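Local coordinates for putative invasin (Yersinia pseudotuberculosis IP 31758, PDB 5N40), which is probably a bacterial cell-surface adhesin, built from immunoglobulin-like domains followed by a C-type lectin-like domain likely to take part in attachment to host cells, at residues 288-293 against 297-302. The protein carries 1 engineered substitution. Residues are numbered along the deposited sequence; the frame is centred on the assembly and turned at random.
Sequences VSLYNL and NQIQTV
The ring of Y291 meets N297, just before helix 298-301, obliquely, its CE1 lying 4.4 Å from the backbone N of N297. The phenol hydroxyl is hydrogen-bonded to the backbone N of L296, so the ring spans the turn joining the two helices and is tied to its far end. The other flat group is the amide of N297, whose side chain leaves the backbone away from 288-293. Its ND2 donates to OE1 of Q300 at 3.1 Å, fairly straight at 154°, but it reaches that oxygen from above the Q300 carbonyl plane. OD1 is hydrogen-bonded to OG1 of T307, and with both ends engaged the amide's rotation should be well defined. N297 stands at the N-cap position, but its side chain makes no capping bond; its backbone O accepts from the N atoms of both Q300 and T301 as the helix begins.

The apolar part of the contact is I299 against L290. I299 points toward 288-293; CG1 sits beside the backbone N (chi1 -71°), anti to the carbonyl carbon, and a second bend at chi2 brings CD1 to 4.0 Å from CG of L290. CD1 also lies 4.1 Å from the backbone O of L290. The two side chains cross at about a right angle. Where the backbones approach most closely, CA of Y291 and CA of I299 are 6.8 Å apart. No hydrogen bond links 288-293 to 297-302, and just 157 Å² is buried between them, so this is light packing across a short connection.

Within the C-type lectin-like domain, the pair joins the C-terminal part of helix 284-293 to the short helix 298-301. L290 also packs on L237 of strand 236-239, while I299 touches W305 and T307 in the loop leading from helix 298-301 towards strand 311-313.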
loop_
_atom_site.group_PDB
_atom_site.type_symbol
_atom_site.label_atom_id
_atom_site.label_comp_id
_atom_site.label_asym_id
_atom_site.label_seq_id
_atom_site.Cartn_x
_atom_site.Cartn_y
_atom_site.Cartn_z
ATOM N N VAL A 288 -4.071 -30.901 26.660
ATOM C CA VAL A 288 -5.504 -30.756 26.442
ATOM C C VAL A 288 -6.004 -29.457 27.059
ATOM O O VAL A 288 -6.880 -28.790 26.497
ATOM C CB VAL A 288 -6.263 -31.975 27.002
ATOM C CG1 VAL A 288 -7.762 -31.731 26.954
ATOM C CG2 VAL A 288 -5.908 -33.231 26.214
ATOM N N SER A 289 -5.457 -29.077 28.220
ATOM C CA SER A 289 -5.854 -27.815 28.840
ATOM C C SER A 289 -5.460 -26.624 27.969
ATOM O O SER A 289 -6.177 -25.617 27.934
ATOM C CB SER A 289 -5.230 -27.686 30.232
ATOM O OG SER A 289 -3.871 -27.292 30.144
ATOM N N LEU A 290 -4.325 -26.713 27.273
ATOM C CA LEU A 290 -3.968 -25.664 26.318
ATOM C C LEU A 290 -4.945 -25.641 25.145
ATOM O O LEU A 290 -5.402 -24.566 24.732
ATOM C CB LEU A 290 -2.533 -25.864 25.832
ATOM C CG LEU A 290 -1.996 -24.826 24.835
ATOM C CD1 LEU A 290 -1.973 -23.444 25.460
ATOM C CD2 LEU A 290 -0.610 -25.216 24.353
ATOM N N TYR A 291 -5.290 -26.817 24.605
ATOM C CA TYR A 291 -6.317 -26.883 23.572
ATOM C C TYR A 291 -7.599 -26.187 24.023
ATOM O O TYR A 291 -8.210 -25.429 23.264
ATOM C CB TYR A 291 -6.628 -28.335 23.194
ATOM C CG TYR A 291 -7.878 -28.384 22.354
ATOM C CD1 TYR A 291 -7.844 -28.029 21.007
ATOM C CD2 TYR A 291 -9.102 -28.721 22.911
ATOM C CE1 TYR A 291 -8.994 -28.030 20.236
ATOM C CE2 TYR A 291 -10.258 -28.724 22.153
ATOM C CZ TYR A 291 -10.198 -28.375 20.815
ATOM O OH TYR A 291 -11.341 -28.366 20.054
ATOM N N ASN A 292 -8.039 -26.458 25.257
ATOM C CA ASN A 292 -9.294 -25.887 25.741
ATOM C C ASN A 292 -9.247 -24.366 25.786
ATOM O O ASN A 292 -10.293 -23.709 25.692
ATOM C CB ASN A 292 -9.619 -26.449 27.126
ATOM C CG ASN A 292 -10.076 -27.894 27.076
ATOM O OD1 ASN A 292 -10.623 -28.354 26.073
ATOM N ND2 ASN A 292 -9.866 -28.615 28.169
ATOM N N LEU A 293 -8.057 -23.786 25.946
ATOM C CA LEU A 293 -7.923 -22.337 25.906
ATOM C C LEU A 293 -8.089 -21.810 24.484
ATOM O O LEU A 293 -8.667 -20.735 24.278
ATOM C CB LEU A 293 -6.563 -21.938 26.478
ATOM C CG LEU A 293 -6.470 -20.711 27.378
ATOM C CD1 LEU A 293 -7.383 -20.842 28.582
ATOM C CD2 LEU A 293 -5.031 -20.535 27.831
ATOM N N ASN A 297 -9.238 -25.647 16.603
ATOM C CA ASN A 297 -8.062 -25.339 15.788
ATOM C C ASN A 297 -7.582 -23.902 15.947
ATOM O O ASN A 297 -6.825 -23.398 15.098
ATOM C CB ASN A 297 -8.298 -25.633 14.306
ATOM C CG ASN A 297 -7.009 -25.911 13.573
ATOM O OD1 ASN A 297 -6.074 -26.463 14.149
ATOM N ND2 ASN A 297 -6.942 -25.521 12.305
ATOM N N GLN A 298 -7.988 -23.220 17.015
ATOM C CA GLN A 298 -7.434 -21.904 17.286
ATOM C C GLN A 298 -5.995 -21.976 17.783
ATOM O O GLN A 298 -5.320 -20.943 17.824
ATOM C CB GLN A 298 -8.339 -21.158 18.272
ATOM C CG GLN A 298 -9.625 -20.673 17.595
ATOM C CD GLN A 298 -10.588 -19.969 18.518
ATOM O OE1 GLN A 298 -10.807 -18.761 18.399
ATOM N NE2 GLN A 298 -11.200 -20.724 19.424
ATOM N N ILE A 299 -5.489 -23.165 18.111
ATOM C CA ILE A 299 -4.048 -23.310 18.278
ATOM C C ILE A 299 -3.344 -22.851 17.010
ATOM O O ILE A 299 -2.259 -22.259 17.070
ATOM C CB ILE A 299 -3.693 -24.763 18.648
ATOM C CG1 ILE A 299 -4.151 -25.076 20.088
ATOM C CG2 ILE A 299 -2.200 -25.029 18.502
ATOM C CD1 ILE A 299 -3.392 -24.323 21.169
ATOM N N GLN A 300 -3.966 -23.074 15.852
ATOM C CA GLN A 300 -3.442 -22.592 14.578
ATOM C C GLN A 300 -3.929 -21.182 14.240
ATOM O O GLN A 300 -3.121 -20.312 13.886
ATOM C CB GLN A 300 -3.824 -23.564 13.455
ATOM C CG GLN A 300 -3.224 -23.198 12.084
ATOM C CD GLN A 300 -3.968 -23.845 10.923
ATOM O OE1 GLN A 300 -4.175 -25.055 10.894
ATOM N NE2 GLN A 300 -4.373 -23.030 9.956
ATOM N N THR A 301 -5.237 -20.931 14.322
ATOM C CA THR A 301 -5.774 -19.684 13.786
ATOM C C THR A 301 -5.624 -18.495 14.736
ATOM O O THR A 301 -5.747 -17.351 14.291
ATOM C CB THR A 301 -7.245 -19.873 13.391
ATOM O OG1 THR A 301 -7.986 -20.440 14.479
ATOM C CG2 THR A 301 -7.349 -20.797 12.188
ATOM N N VAL A 302 -5.343 -18.715 16.014
ATOM C CA VAL A 302 -5.024 -17.620 16.933
ATOM C C VAL A 302 -3.524 -17.520 17.180
ATOM O O VAL A 302 -2.938 -16.443 17.049
ATOM C CB VAL A 302 -5.794 -17.779 18.264
ATOM C CG1 VAL A 302 -5.306 -16.761 19.288
ATOM C CG2 VAL A 302 -7.278 -17.604 18.032
#